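PDB 2OOD: Blr3880 protein from Bradyrhizobium japonicum, which probably catalyses the zinc-dependent hydrolytic deamination of guanine, giving xanthine and ammonia in purine breakdown. Local coordinates for residues K121-A126 with E147-E152; D228-T233 with L389-K394; P250-Y255 with Y259-L264; G310-P315 with V319-G324. All blocks are in the same frame, centred on the assembly; numbering follows the deposited sequence.

Contact 1: residues K121-A126 with E147-E152; sequences KRFLDA and EELFEE
Leu124 and Glu152 make the closer of two side-chain meetings between helices 113-129 and 143-156. Methyl CD1 of Leu124 lies 3.4 Å from CG of Glu152, and CB of Glu152 is 4.0 Å from the same CD1. The leucine and the glutamate run antiparallel, side by side, and the aliphatic base of the glutamate, not its carboxylate, does the touching. With CG anti to the backbone N (chi1 176°) and a bend at the next bond, the Glu152 carboxylate turns off the apolar patch. One turn back on its helix, Leu149 presents CD1 obliquely to the Phe123 ring, 4.2 Å from CD2 of Phe123. Val120 and Ala162 also pack on Leu149, so the inner half is lined by apolar groups. Both helices belong to the outer layer of the amidohydrolase beta/alpha barrel, flanking strand 132-138 in sequence; no hydrogen bond runs directly between the two segments. Phe123 faces inward, touching Leu82 and Thr85, with its side chain about 7 Å from that of the zinc ligand His81. The outer half is polar and looser. Lys121 NZ forms a salt bridge with Asp125 OD2 (2.8 Å) along its own helix, its hydrogen bond weak, and stays 6.8 Å from Glu152 OE2. The Glu152 carboxylate instead forms salt bridges with Arg155 and Arg156. Arg156 also reaches Asp125 OD1, an indirect polar link between the helices that probably offsets the charge of these two acids. Beyond Asp125 lies Leu416 of the second subunit.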
loop_
_atom_site.group_PDB
_atom_site.type_symbol
_atom_site.label_atom_id
_atom_site.label_comp_id
_atom_site.label_asym_id
_atom_site.label_seq_id
_atom_site.Cartn_x
_atom_site.Cartn_y
_atom_site.Cartn_z
ATOM N N LYS A 121 -1.163 24.999 6.185
ATOM C CA LYS A 121 -2.274 24.653 7.056
ATOM C C LYS A 121 -2.737 23.226 6.763
ATOM O O LYS A 121 -2.876 22.405 7.670
ATOM C CB LYS A 121 -3.427 25.628 6.828
ATOM C CG LYS A 121 -4.636 25.387 7.716
ATOM C CD LYS A 121 -5.922 25.791 6.999
ATOM C CE LYS A 121 -7.142 25.622 7.897
ATOM N NZ LYS A 121 -7.228 24.262 8.517
ATOM N N ARG A 122 -2.969 22.934 5.489
ATOM C CA ARG A 122 -3.419 21.606 5.081
ATOM C C ARG A 122 -2.341 20.550 5.290
ATOM O O ARG A 122 -2.640 19.396 5.603
ATOM C CB ARG A 122 -3.846 21.636 3.618
ATOM C CG ARG A 122 -5.102 22.436 3.389
ATOM C CD ARG A 122 -5.251 22.776 1.940
ATOM N NE ARG A 122 -6.516 23.446 1.666
ATOM C CZ ARG A 122 -7.713 22.874 1.783
ATOM N NH1 ARG A 122 -7.817 21.609 2.177
ATOM N NH2 ARG A 122 -8.807 23.567 1.493
ATOM N N PHE A 123 -1.090 20.956 5.114
ATOM C CA PHE A 123 0.044 20.067 5.296
ATOM C C PHE A 123 0.082 19.572 6.742
ATOM O O PHE A 123 0.141 18.371 6.990
ATOM C CB PHE A 123 1.327 20.827 4.956
ATOM C CG PHE A 123 2.590 20.063 5.214
ATOM C CD1 PHE A 123 2.965 19.011 4.391
ATOM C CD2 PHE A 123 3.430 20.423 6.263
ATOM C CE1 PHE A 123 4.163 18.329 4.606
ATOM C CE2 PHE A 123 4.629 19.748 6.488
ATOM C CZ PHE A 123 4.994 18.701 5.656
ATOM N N LEU A 124 0.047 20.501 7.694
ATOM C CA LEU A 124 0.089 20.147 9.107
ATOM C C LEU A 124 -1.176 19.432 9.586
ATOM O O LEU A 124 -1.110 18.590 10.482
ATOM C CB LEU A 124 0.360 21.393 9.958
ATOM C CG LEU A 124 1.777 21.960 9.802
ATOM C CD1 LEU A 124 1.897 23.288 10.505
ATOM C CD2 LEU A 124 2.781 20.978 10.365
ATOM N N ASP A 125 -2.328 19.757 9.005
ATOM C CA ASP A 125 -3.563 19.079 9.401
ATOM C C ASP A 125 -3.476 17.612 8.973
ATOM O O ASP A 125 -3.783 16.714 9.748
ATOM C CB ASP A 125 -4.796 19.714 8.744
ATOM C CG ASP A 125 -5.135 21.082 9.307
ATOM O OD1 ASP A 125 -4.537 21.496 10.321
ATOM O OD2 ASP A 125 -6.017 21.746 8.727
ATOM N N ALA A 126 -3.051 17.375 7.734
ATOM C CA ALA A 126 -2.922 16.018 7.220
ATOM C C ALA A 126 -1.956 15.202 8.072
ATOM O O ALA A 126 -2.197 14.027 8.338
ATOM C CB ALA A 126 -2.447 16.050 5.785
ATOM N N GLU A 147 8.887 30.364 5.720
ATOM C CA GLU A 147 8.451 31.247 6.797
ATOM C C GLU A 147 7.073 30.827 7.291
ATOM O O GLU A 147 6.863 30.670 8.494
ATOM C CB GLU A 147 8.407 32.700 6.322
ATOM C CG GLU A 147 9.739 33.238 5.837
ATOM C CD GLU A 147 9.601 34.567 5.111
ATOM O OE1 GLU A 147 8.478 34.865 4.655
ATOM O OE2 GLU A 147 10.610 35.301 4.981
ATOM N N GLU A 148 6.138 30.635 6.365
ATOM C CA GLU A 148 4.787 30.233 6.739
ATOM C C GLU A 148 4.751 28.897 7.476
ATOM O O GLU A 148 3.904 28.696 8.342
ATOM C CB GLU A 148 3.886 30.160 5.504
ATOM C CG GLU A 148 3.556 31.511 4.888
ATOM C CD GLU A 148 2.974 32.490 5.897
ATOM O OE1 GLU A 148 2.076 32.090 6.667
ATOM O OE2 GLU A 148 3.406 33.662 5.913
ATOM N N LEU A 149 5.668 27.989 7.139
ATOM C CA LEU A 149 5.715 26.677 7.782
ATOM C C LEU A 149 6.194 26.761 9.225
ATOM O O LEU A 149 5.594 26.177 10.123
ATOM C CB LEU A 149 6.620 25.714 7.004
ATOM C CG LEU A 149 6.889 24.391 7.733
ATOM C CD1 LEU A 149 5.612 23.587 7.845
ATOM C CD2 LEU A 149 7.944 23.601 6.999
ATOM N N PHE A 150 7.284 27.478 9.448
ATOM C CA PHE A 150 7.810 27.617 10.796
ATOM C C PHE A 150 6.815 28.311 11.718
ATOM O O PHE A 150 6.648 27.926 12.873
ATOM C CB PHE A 150 9.110 28.417 10.780
ATOM C CG PHE A 150 10.328 27.596 10.476
ATOM C CD1 PHE A 150 10.651 26.492 11.263
ATOM C CD2 PHE A 150 11.180 27.951 9.432
ATOM C CE1 PHE A 150 11.809 25.753 11.019
ATOM C CE2 PHE A 150 12.342 27.219 9.181
ATOM C CZ PHE A 150 12.656 26.119 9.978
ATOM N N GLU A 151 6.153 29.339 11.206
ATOM C CA GLU A 151 5.206 30.091 12.008
ATOM C C GLU A 151 3.936 29.338 12.386
ATOM O O GLU A 151 3.467 29.449 13.522
ATOM C CB GLU A 151 4.897 31.419 11.313
ATOM C CG GLU A 151 5.910 32.494 11.691
ATOM C CD GLU A 151 6.045 33.600 10.665
ATOM O OE1 GLU A 151 5.011 34.074 10.146
ATOM O OE2 GLU A 151 7.196 34.009 10.388
ATOM N N GLU A 152 3.379 28.566 11.456
ATOM C CA GLU A 152 2.180 27.793 11.760
ATOM C C GLU A 152 2.574 26.642 12.682
ATOM O O GLU A 152 1.755 26.133 13.439
ATOM C CB GLU A 152 1.551 27.249 10.478
ATOM C CG GLU A 152 0.356 26.345 10.709
ATOM C CD GLU A 152 -0.753 27.021 11.498
ATOM O OE1 GLU A 152 -0.671 28.247 11.710
ATOM O OE2 GLU A 152 -1.713 26.333 11.903
#

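Contact 2: residues D228-T233 with L389-K394; sequences DCWVNT and LYIDDK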
loop_
_atom_site.group_PDB
_atom_site.type_symbol
_atom_site.label_atom_id
_atom_site.label_comp_id
_atom_site.label_asym_id
_atom_site.label_seq_id
_atom_site.Cartn_x
_atom_site.Cartn_y
_atom_site.Cartn_z
ATOM N N ASP A 228 25.293 24.062 14.585
ATOM C CA ASP A 228 24.138 23.426 15.215
ATOM C C ASP A 228 23.031 23.063 14.238
ATOM O O ASP A 228 22.168 22.245 14.556
ATOM C CB ASP A 228 23.569 24.335 16.309
ATOM C CG ASP A 228 22.699 23.581 17.300
ATOM O OD1 ASP A 228 23.238 22.695 18.008
ATOM O OD2 ASP A 228 21.481 23.872 17.371
ATOM N N CYS A 229 23.055 23.668 13.055
ATOM C CA CYS A 229 22.038 23.394 12.046
ATOM C C CYS A 229 22.144 22.013 11.403
ATOM O O CYS A 229 23.232 21.458 11.263
ATOM C CB CYS A 229 22.087 24.446 10.937
ATOM S SG CYS A 229 21.319 26.016 11.335
ATOM N N TRP A 230 20.993 21.478 11.009
ATOM C CA TRP A 230 20.899 20.187 10.341
ATOM C C TRP A 230 21.176 20.369 8.848
ATOM O O TRP A 230 21.204 21.496 8.341
ATOM C CB TRP A 230 19.486 19.619 10.492
ATOM C CG TRP A 230 19.216 18.840 11.754
ATOM C CD1 TRP A 230 18.939 17.516 11.837
ATOM C CD2 TRP A 230 19.148 19.348 13.098
ATOM N NE1 TRP A 230 18.697 17.161 13.141
ATOM C CE2 TRP A 230 18.821 18.267 13.935
ATOM C CE3 TRP A 230 19.333 20.611 13.674
ATOM C CZ2 TRP A 230 18.673 18.411 15.320
ATOM C CZ3 TRP A 230 19.183 20.747 15.057
ATOM C CH2 TRP A 230 18.859 19.655 15.856
ATOM N N VAL A 231 21.384 19.253 8.153
ATOM C CA VAL A 231 21.601 19.251 6.703
ATOM C C VAL A 231 20.627 18.200 6.172
ATOM O O VAL A 231 20.636 17.055 6.620
ATOM C CB VAL A 231 23.051 18.860 6.313
ATOM C CG1 VAL A 231 23.244 19.029 4.815
ATOM C CG2 VAL A 231 24.047 19.720 7.065
ATOM N N ASN A 232 19.782 18.593 5.229
ATOM C CA ASN A 232 18.767 17.701 4.686
ATOM C C ASN A 232 18.829 17.674 3.165
ATOM O O ASN A 232 18.817 18.721 2.526
ATOM C CB ASN A 232 17.392 18.186 5.174
ATOM C CG ASN A 232 16.243 17.346 4.654
ATOM O OD1 ASN A 232 16.315 16.116 4.623
ATOM N ND2 ASN A 232 15.161 18.010 4.266
ATOM N N THR A 233 18.895 16.477 2.585
ATOM C CA THR A 233 18.977 16.348 1.128
ATOM C C THR A 233 18.533 14.975 0.603
ATOM O O THR A 233 17.957 14.177 1.335
ATOM C CB THR A 233 20.433 16.627 0.642
ATOM O OG1 THR A 233 20.444 16.783 -0.780
ATOM C CG2 THR A 233 21.358 15.489 1.031
ATOM N N LEU A 389 17.436 11.409 13.591
ATOM C CA LEU A 389 17.340 12.846 13.350
ATOM C C LEU A 389 18.062 13.627 14.449
ATOM O O LEU A 389 18.050 14.859 14.466
ATOM C CB LEU A 389 15.870 13.279 13.283
ATOM C CG LEU A 389 15.123 12.960 11.985
ATOM C CD1 LEU A 389 13.653 13.322 12.126
ATOM C CD2 LEU A 389 15.759 13.731 10.841
ATOM N N TYR A 390 18.695 12.903 15.364
ATOM C CA TYR A 390 19.425 13.526 16.456
ATOM C C TYR A 390 18.563 14.440 17.305
ATOM O O TYR A 390 18.972 15.550 17.629
ATOM C CB TYR A 390 20.617 14.309 15.914
ATOM C CG TYR A 390 21.775 13.427 15.524
ATOM C CD1 TYR A 390 22.664 12.952 16.478
ATOM C CD2 TYR A 390 21.975 13.051 14.202
ATOM C CE1 TYR A 390 23.730 12.126 16.127
ATOM C CE2 TYR A 390 23.038 12.220 13.838
ATOM C CZ TYR A 390 23.915 11.762 14.803
ATOM O OH TYR A 390 24.978 10.943 14.439
ATOM N N ILE A 391 17.367 13.976 17.649
ATOM C CA ILE A 391 16.455 14.734 18.493
ATOM C C ILE A 391 15.916 13.770 19.539
ATOM O O ILE A 391 14.846 13.979 20.109
ATOM C CB ILE A 391 15.270 15.331 17.695
ATOM C CG1 ILE A 391 14.542 14.238 16.920
ATOM C CG2 ILE A 391 15.759 16.409 16.759
ATOM C CD1 ILE A 391 13.308 14.737 16.196
ATOM N N ASP A 392 16.673 12.706 19.784
ATOM C CA ASP A 392 16.267 11.694 20.746
ATOM C C ASP A 392 16.399 12.180 22.183
ATOM O O ASP A 392 15.977 11.498 23.119
ATOM C CB ASP A 392 17.063 10.401 20.533
ATOM C CG ASP A 392 18.557 10.624 20.546
ATOM O OD1 ASP A 392 19.047 11.449 19.749
ATOM O OD2 ASP A 392 19.242 9.965 21.351
ATOM N N ASP A 393 16.984 13.356 22.365
ATOM C CA ASP A 393 17.101 13.907 23.707
ATOM C C ASP A 393 15.760 14.556 24.047
ATOM O O ASP A 393 15.365 14.606 25.210
ATOM C CB ASP A 393 18.238 14.933 23.779
ATOM C CG ASP A 393 18.077 16.059 22.774
ATOM O OD1 ASP A 393 17.675 15.779 21.622
ATOM O OD2 ASP A 393 18.371 17.226 23.130
ATOM N N LYS A 394 15.048 15.019 23.020
ATOM C CA LYS A 394 13.743 15.648 23.199
ATOM C C LYS A 394 12.549 14.714 22.927
ATOM O O LYS A 394 11.516 14.825 23.585
ATOM C CB LYS A 394 13.616 16.881 22.295
ATOM C CG LYS A 394 14.638 17.983 22.547
ATOM C CD LYS A 394 14.566 18.505 23.984
ATOM C CE LYS A 394 15.435 19.763 24.202
ATOM N NZ LYS A 394 14.857 21.009 23.587
#
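Between the CA atoms of Trp230 and Leu389, the nearest such pair across the two segments, the separation is 8.7 Å, so a side chain has to span the distance. Segment 228-233 enters strand 230-234 of the amidohydrolase beta/alpha barrel, while 389-394 leaves helix 383-388 through a Schellman motif in which Tyr390 takes positive phi. Trp230 is the first residue of its strand, and the zinc ligand His234 follows at the other end; the contact therefore belongs to the barrel end away from the metal. The Trp230 side chain leans beside its own backbone N (chi1 -86°), directing the indole edge at the chain just past the helix. CZ2 of Trp230 is 3.7 Å from Tyr390 O, close to the ring plane, and 3.8 Å from CG2 of Ile391, which approaches obliquely. Leu389 and Ile391 extend the packing to Gln136 and Thr134 of strand 132-138, and Lys268 makes a cation-pi contact with the indole. A phenylalanine in place of Trp230 has no indole N-H, which would probably leave the Leu389 carbonyl without this donor and a gap beside Ile391. The bond at stake runs from Trp230 NE1 to Leu389 O over 2.7 Å, nearly straight at 163° about the hydrogen, with the oxygen lying in the indole plane although the nitrogen is tilted 29° from the plane of the carbonyl.

Contact 3: residues P250-Y255 with Y259-L264; sequences PDCQDY and YEKFDL
From the ammonium NZ of Lys261 a hydrogen bond and salt bridge of 2.8 Å runs to OD2 of Asp251, met on the syn side and 17° out of the carboxylate plane; this is the charged end of the contact, and Tyr255 with Tyr259 makes the aromatic one. A water closes a second route: it accepts from Lys261 NZ at 2.6 Å and donates to Asp251 OD1 at 3.0 Å. The lysine reaches across because its chain is extended throughout, starting with CG anti to the backbone N (chi1 172°), and its CD passes SG of Cys252. At the other end the tyrosine rings lie obliquely, centroids 5.9 Å apart and planes at 31°, with OH of Tyr259 at the edge of the Tyr255 ring, 3.5 Å from CE2 of Tyr255. A second shell holds the hydroxyl ends of both rings. Tyr255 OH is hydrogen-bonded to Glu241, and Tyr259 OH to Thr233 OG1, Ala208 N and the carbonyl of the zinc ligand His234. Putting a phenylalanine at Tyr259 would take away that hydroxyl and is likely to leave the His234 carbonyl and Ala208 N without a shared partner. Asp254, the N-cap of helix 255-260, and Glu260 share Arg284, while Glu260 OE2 forms a salt bridge with Lys288; a Schellman motif at Asp263 ends the short helix. Tyr255 touches Phe207 of the guanine pocket and packs against helices 239-248 and 279-288, and Phe262 packs on helix 213-225.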
loop_
_atom_site.group_PDB
_atom_site.type_symbol
_atom_site.label_atom_id
_atom_site.label_comp_id
_atom_site.label_asym_id
_atom_site.label_seq_id
_atom_site.Cartn_x
_atom_site.Cartn_y
_atom_site.Cartn_z
ATOM N N PRO A 250 31.635 15.650 -12.292
ATOM C CA PRO A 250 32.680 14.816 -12.896
ATOM C C PRO A 250 33.861 14.511 -11.993
ATOM O O PRO A 250 34.566 13.521 -12.189
ATOM C CB PRO A 250 33.087 15.618 -14.131
ATOM C CG PRO A 250 32.922 17.023 -13.667
ATOM C CD PRO A 250 31.594 16.977 -12.934
ATOM N N ASP A 251 34.064 15.345 -10.986
ATOM C CA ASP A 251 35.193 15.164 -10.084
ATOM C C ASP A 251 34.888 14.358 -8.826
ATOM O O ASP A 251 35.659 14.418 -7.860
ATOM C CB ASP A 251 35.734 16.533 -9.678
ATOM C CG ASP A 251 34.656 17.422 -9.075
ATOM O OD1 ASP A 251 33.614 17.646 -9.757
ATOM O OD2 ASP A 251 34.854 17.886 -7.922
ATOM N N CYS A 252 33.778 13.615 -8.827
ATOM C CA CYS A 252 33.401 12.810 -7.661
ATOM C C CYS A 252 33.123 11.347 -8.034
ATOM O O CYS A 252 32.551 11.056 -9.088
ATOM C CB CYS A 252 32.184 13.439 -6.954
ATOM S SG CYS A 252 32.548 14.984 -5.999
ATOM N N GLN A 253 33.524 10.435 -7.151
ATOM C CA GLN A 253 33.381 8.993 -7.378
ATOM C C GLN A 253 31.978 8.416 -7.183
ATOM O O GLN A 253 31.507 7.631 -8.009
ATOM C CB GLN A 253 34.382 8.251 -6.481
ATOM C CG GLN A 253 35.685 9.025 -6.327
ATOM C CD GLN A 253 36.189 9.521 -7.678
ATOM O OE1 GLN A 253 36.531 8.712 -8.556
ATOM N NE2 GLN A 253 36.220 10.850 -7.865
ATOM N N ASP A 254 31.324 8.783 -6.084
ATOM C CA ASP A 254 29.974 8.302 -5.809
ATOM C C ASP A 254 29.063 9.433 -5.332
ATOM O O ASP A 254 29.533 10.510 -4.955
ATOM C CB ASP A 254 30.005 7.156 -4.780
ATOM C CG ASP A 254 30.918 7.445 -3.599
ATOM O OD1 ASP A 254 30.992 8.619 -3.179
ATOM O OD2 ASP A 254 31.549 6.498 -3.081
ATOM N N TYR A 255 27.756 9.192 -5.352
ATOM C CA TYR A 255 26.801 10.210 -4.943
ATOM C C TYR A 255 27.133 10.798 -3.567
ATOM O O TYR A 255 27.116 12.020 -3.386
ATOM C CB TYR A 255 25.389 9.623 -4.961
ATOM C CG TYR A 255 24.294 10.637 -5.226
ATOM C CD1 TYR A 255 23.247 10.341 -6.092
ATOM C CD2 TYR A 255 24.285 11.874 -4.591
ATOM C CE1 TYR A 255 22.212 11.250 -6.317
ATOM C CE2 TYR A 255 23.255 12.791 -4.806
ATOM C CZ TYR A 255 22.219 12.474 -5.665
ATOM O OH TYR A 255 21.175 13.364 -5.852
ATOM N N TYR A 259 28.636 15.142 -1.590
ATOM C CA TYR A 259 28.346 15.854 -0.349
ATOM C C TYR A 259 29.525 15.898 0.610
ATOM O O TYR A 259 29.630 16.830 1.402
ATOM C CB TYR A 259 27.144 15.234 0.369
ATOM C CG TYR A 259 25.869 15.297 -0.432
ATOM C CD1 TYR A 259 25.393 16.503 -0.922
ATOM C CD2 TYR A 259 25.154 14.149 -0.724
ATOM C CE1 TYR A 259 24.240 16.559 -1.690
ATOM C CE2 TYR A 259 24.001 14.193 -1.488
ATOM C CZ TYR A 259 23.551 15.400 -1.971
ATOM O OH TYR A 259 22.415 15.442 -2.756
ATOM N N GLU A 260 30.395 14.890 0.565
ATOM C CA GLU A 260 31.560 14.870 1.447
ATOM C C GLU A 260 32.570 15.920 0.988
ATOM O O GLU A 260 33.297 16.499 1.796
ATOM C CB GLU A 260 32.219 13.493 1.437
ATOM C CG GLU A 260 31.424 12.408 2.119
ATOM C CD GLU A 260 31.961 11.024 1.803
ATOM O OE1 GLU A 260 31.999 10.661 0.602
ATOM O OE2 GLU A 260 32.340 10.300 2.752
ATOM N N LYS A 261 32.610 16.158 -0.316
ATOM C CA LYS A 261 33.519 17.141 -0.884
ATOM C C LYS A 261 33.272 18.490 -0.229
ATOM O O LYS A 261 34.144 19.355 -0.227
ATOM C CB LYS A 261 33.303 17.252 -2.402
ATOM C CG LYS A 261 34.069 18.393 -3.082
ATOM C CD LYS A 261 33.683 18.547 -4.559
ATOM C CE LYS A 261 34.407 19.730 -5.207
ATOM N NZ LYS A 261 33.881 20.122 -6.562
ATOM N N PHE A 262 32.086 18.665 0.344
ATOM C CA PHE A 262 31.741 19.928 0.979
ATOM C C PHE A 262 31.444 19.828 2.472
ATOM O O PHE A 262 30.759 20.683 3.027
ATOM C CB PHE A 262 30.549 20.544 0.257
ATOM C CG PHE A 262 30.812 20.845 -1.192
ATOM C CD1 PHE A 262 31.393 22.054 -1.572
ATOM C CD2 PHE A 262 30.477 19.924 -2.182
ATOM C CE1 PHE A 262 31.634 22.342 -2.926
ATOM C CE2 PHE A 262 30.716 20.201 -3.536
ATOM C CZ PHE A 262 31.293 21.413 -3.906
ATOM N N ASP A 263 31.967 18.790 3.118
ATOM C CA ASP A 263 31.775 18.573 4.559
ATOM C C ASP A 263 30.327 18.565 5.043
ATOM O O ASP A 263 30.058 18.921 6.193
ATOM C CB ASP A 263 32.534 19.626 5.370
ATOM C CG ASP A 263 33.999 19.688 5.014
ATOM O OD1 ASP A 263 34.674 18.636 5.090
ATOM O OD2 ASP A 263 34.471 20.792 4.661
ATOM N N LEU A 264 29.400 18.160 4.184
ATOM C CA LEU A 264 28.002 18.112 4.572
ATOM C C LEU A 264 27.668 16.813 5.314
ATOM O O LEU A 264 26.753 16.783 6.139
ATOM C CB LEU A 264 27.114 18.244 3.337
ATOM C CG LEU A 264 27.274 19.541 2.548
ATOM C CD1 LEU A 264 26.322 19.542 1.358
ATOM C CD2 LEU A 264 26.993 20.726 3.456
HETATM O O HOH W 1 31.932 18.628 -7.496
#

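Contact 4: residues G310-P315 with V319-G324; sequences GRATDP and VKMSFG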
loop_
_atom_site.group_PDB
_atom_site.type_symbol
_atom_site.label_atom_id
_atom_site.label_comp_id
_atom_site.label_asym_id
_atom_site.label_seq_id
_atom_site.Cartn_x
_atom_site.Cartn_y
_atom_site.Cartn_z
ATOM N N GLY A 310 18.181 -4.430 5.044
ATOM C CA GLY A 310 19.076 -5.327 5.754
ATOM C C GLY A 310 20.532 -4.887 5.805
ATOM O O GLY A 310 21.267 -5.282 6.712
ATOM N N ARG A 311 20.952 -4.073 4.841
ATOM C CA ARG A 311 22.334 -3.602 4.789
ATOM C C ARG A 311 22.549 -2.411 5.716
ATOM O O ARG A 311 23.565 -2.331 6.408
ATOM C CB ARG A 311 22.712 -3.202 3.356
ATOM C CG ARG A 311 24.201 -2.940 3.129
ATOM C CD ARG A 311 24.921 -4.193 2.630
ATOM N NE ARG A 311 24.984 -5.244 3.639
ATOM C CZ ARG A 311 25.759 -5.193 4.719
ATOM N NH1 ARG A 311 26.546 -4.136 4.923
ATOM N NH2 ARG A 311 25.734 -6.189 5.605
ATOM N N ALA A 312 21.593 -1.489 5.725
ATOM C CA ALA A 312 21.688 -0.309 6.570
ATOM C C ALA A 312 21.647 -0.683 8.051
ATOM O O ALA A 312 22.181 0.040 8.890
ATOM C CB ALA A 312 20.559 0.649 6.241
ATOM N N THR A 313 21.019 -1.813 8.365
ATOM C CA THR A 313 20.913 -2.279 9.744
ATOM C C THR A 313 22.015 -3.257 10.137
ATOM O O THR A 313 21.951 -3.890 11.188
ATOM C CB THR A 313 19.558 -2.951 10.000
ATOM O OG1 THR A 313 19.350 -3.996 9.042
ATOM C CG2 THR A 313 18.441 -1.935 9.896
ATOM N N ASP A 314 23.020 -3.385 9.281
ATOM C CA ASP A 314 24.150 -4.265 9.547
ATOM C C ASP A 314 24.820 -3.837 10.851
ATOM O O ASP A 314 25.353 -2.730 10.942
ATOM C CB ASP A 314 25.150 -4.166 8.389
ATOM C CG ASP A 314 26.454 -4.888 8.672
ATOM O OD1 ASP A 314 26.522 -5.635 9.669
ATOM O OD2 ASP A 314 27.410 -4.714 7.890
ATOM N N PRO A 315 24.815 -4.708 11.874
ATOM C CA PRO A 315 25.432 -4.375 13.163
ATOM C C PRO A 315 26.928 -4.015 13.147
ATOM O O PRO A 315 27.410 -3.337 14.055
ATOM C CB PRO A 315 25.113 -5.594 14.028
ATOM C CG PRO A 315 25.027 -6.690 13.044
ATOM C CD PRO A 315 24.271 -6.074 11.898
ATOM N N VAL A 319 23.872 1.981 10.250
ATOM C CA VAL A 319 23.619 3.313 9.723
ATOM C C VAL A 319 22.391 3.881 10.426
ATOM O O VAL A 319 21.404 3.171 10.609
ATOM C CB VAL A 319 23.343 3.266 8.196
ATOM C CG1 VAL A 319 22.983 4.642 7.678
ATOM C CG2 VAL A 319 24.554 2.736 7.469
ATOM N N LYS A 320 22.461 5.148 10.835
ATOM C CA LYS A 320 21.344 5.805 11.501
ATOM C C LYS A 320 20.233 6.071 10.498
ATOM O O LYS A 320 20.496 6.493 9.372
ATOM C CB LYS A 320 21.806 7.118 12.129
ATOM C CG LYS A 320 22.622 6.914 13.388
ATOM C CD LYS A 320 23.105 8.234 13.956
ATOM C CE LYS A 320 23.825 8.030 15.270
ATOM N NZ LYS A 320 22.932 7.327 16.225
HETATM N N MSE A 321 18.992 5.831 10.911
HETATM C CA MSE A 321 17.840 6.015 10.031
HETATM C C MSE A 321 16.615 6.666 10.645
HETATM O O MSE A 321 16.497 6.821 11.857
HETATM C CB MSE A 321 17.359 4.670 9.499
HETATM C CG MSE A 321 18.111 4.084 8.340
HETATM SE SE MSE A 321 17.074 2.550 7.707
HETATM C CE MSE A 321 17.514 1.270 9.124
ATOM N N SER A 322 15.686 6.997 9.761
ATOM C CA SER A 322 14.398 7.565 10.112
ATOM C C SER A 322 13.585 7.168 8.893
ATOM O O SER A 322 14.103 7.207 7.787
ATOM C CB SER A 322 14.470 9.095 10.246
ATOM O OG SER A 322 14.694 9.731 9.003
ATOM N N PHE A 323 12.343 6.736 9.077
ATOM C CA PHE A 323 11.529 6.358 7.929
ATOM C C PHE A 323 10.890 7.611 7.372
ATOM O O PHE A 323 10.804 8.622 8.061
ATOM C CB PHE A 323 10.457 5.346 8.331
ATOM C CG PHE A 323 10.983 3.948 8.505
ATOM C CD1 PHE A 323 12.352 3.701 8.538
ATOM C CD2 PHE A 323 10.114 2.878 8.646
ATOM C CE1 PHE A 323 12.841 2.406 8.706
ATOM C CE2 PHE A 323 10.599 1.581 8.814
ATOM C CZ PHE A 323 11.965 1.353 8.843
ATOM N N GLY A 324 10.435 7.561 6.129
ATOM C CA GLY A 324 9.827 8.742 5.553
ATOM C C GLY A 324 8.666 8.481 4.624
ATOM O O GLY A 324 8.615 7.451 3.967
#
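The return from helix 309-312 into barrel strand 320-323, an alpha-to-beta connection of the amidohydrolase barrel, is closed by Ala312 meeting Val319 and Met321, a selenomethionine with selenium in place of methionine's sulfur. Val319 N donates to Ala312 O over 2.9 Å, at 162° about the hydrogen; the nitrogen lies almost on the extension of the carbonyl bond, at 164°. The backbones come near enough here for CB of Ala312 to stand 4.3 Å from CB of Val319. Met321 adds the second touch: its SE is 4.2 Å from Ala312 CB, and the bend at its last torsion (chi3 -75°) swings CE against Thr313, where CG2 is 3.4 Å away. Thr313 points its CB away from the strand, yet this methyl still makes the touch while OG1 bonds back to Leu309 O. Outside the apolar patch, NH1 of Arg311 forms a salt bridge with OD2 of Asp314 (3.1 Å) within the same segment, the oxygen lying at the edge of the guanidinium; Arg311 NE pairs with Glu366. Phe282 covers Ala312 and Val319 from helix 279-288, and Val292 of the adjoining strand packs on Val319 and Met321. The one directional backbone bond is likely to help set how helix end and strand start face each other, whereas the Met321 side-chain contacts rest on van der Waals packing and burial, without direction.

Following the chain from the N terminus, contact 1 closes first, joining helices 113-129 and 143-156 around strand 132-138. It is complete before contact 2 opens at strand 230-234. Contact 2 spans 155 intervening residues before 389-394 returns to the barrel, and two short loops nest within it in series: contact 3, joining the loop after helix 239-248 to helix 255-260, and contact 4, joining helix 309-312 to strand 320-323. Contact 2 touches both, contact 3 at the end of its strand and contact 4 through Tyr390 and Leu389 with Lys320 and Ser322. Contact 1 stands apart, its nearest atoms about 9 Å from contact 2, across the chain's centre from contact 4.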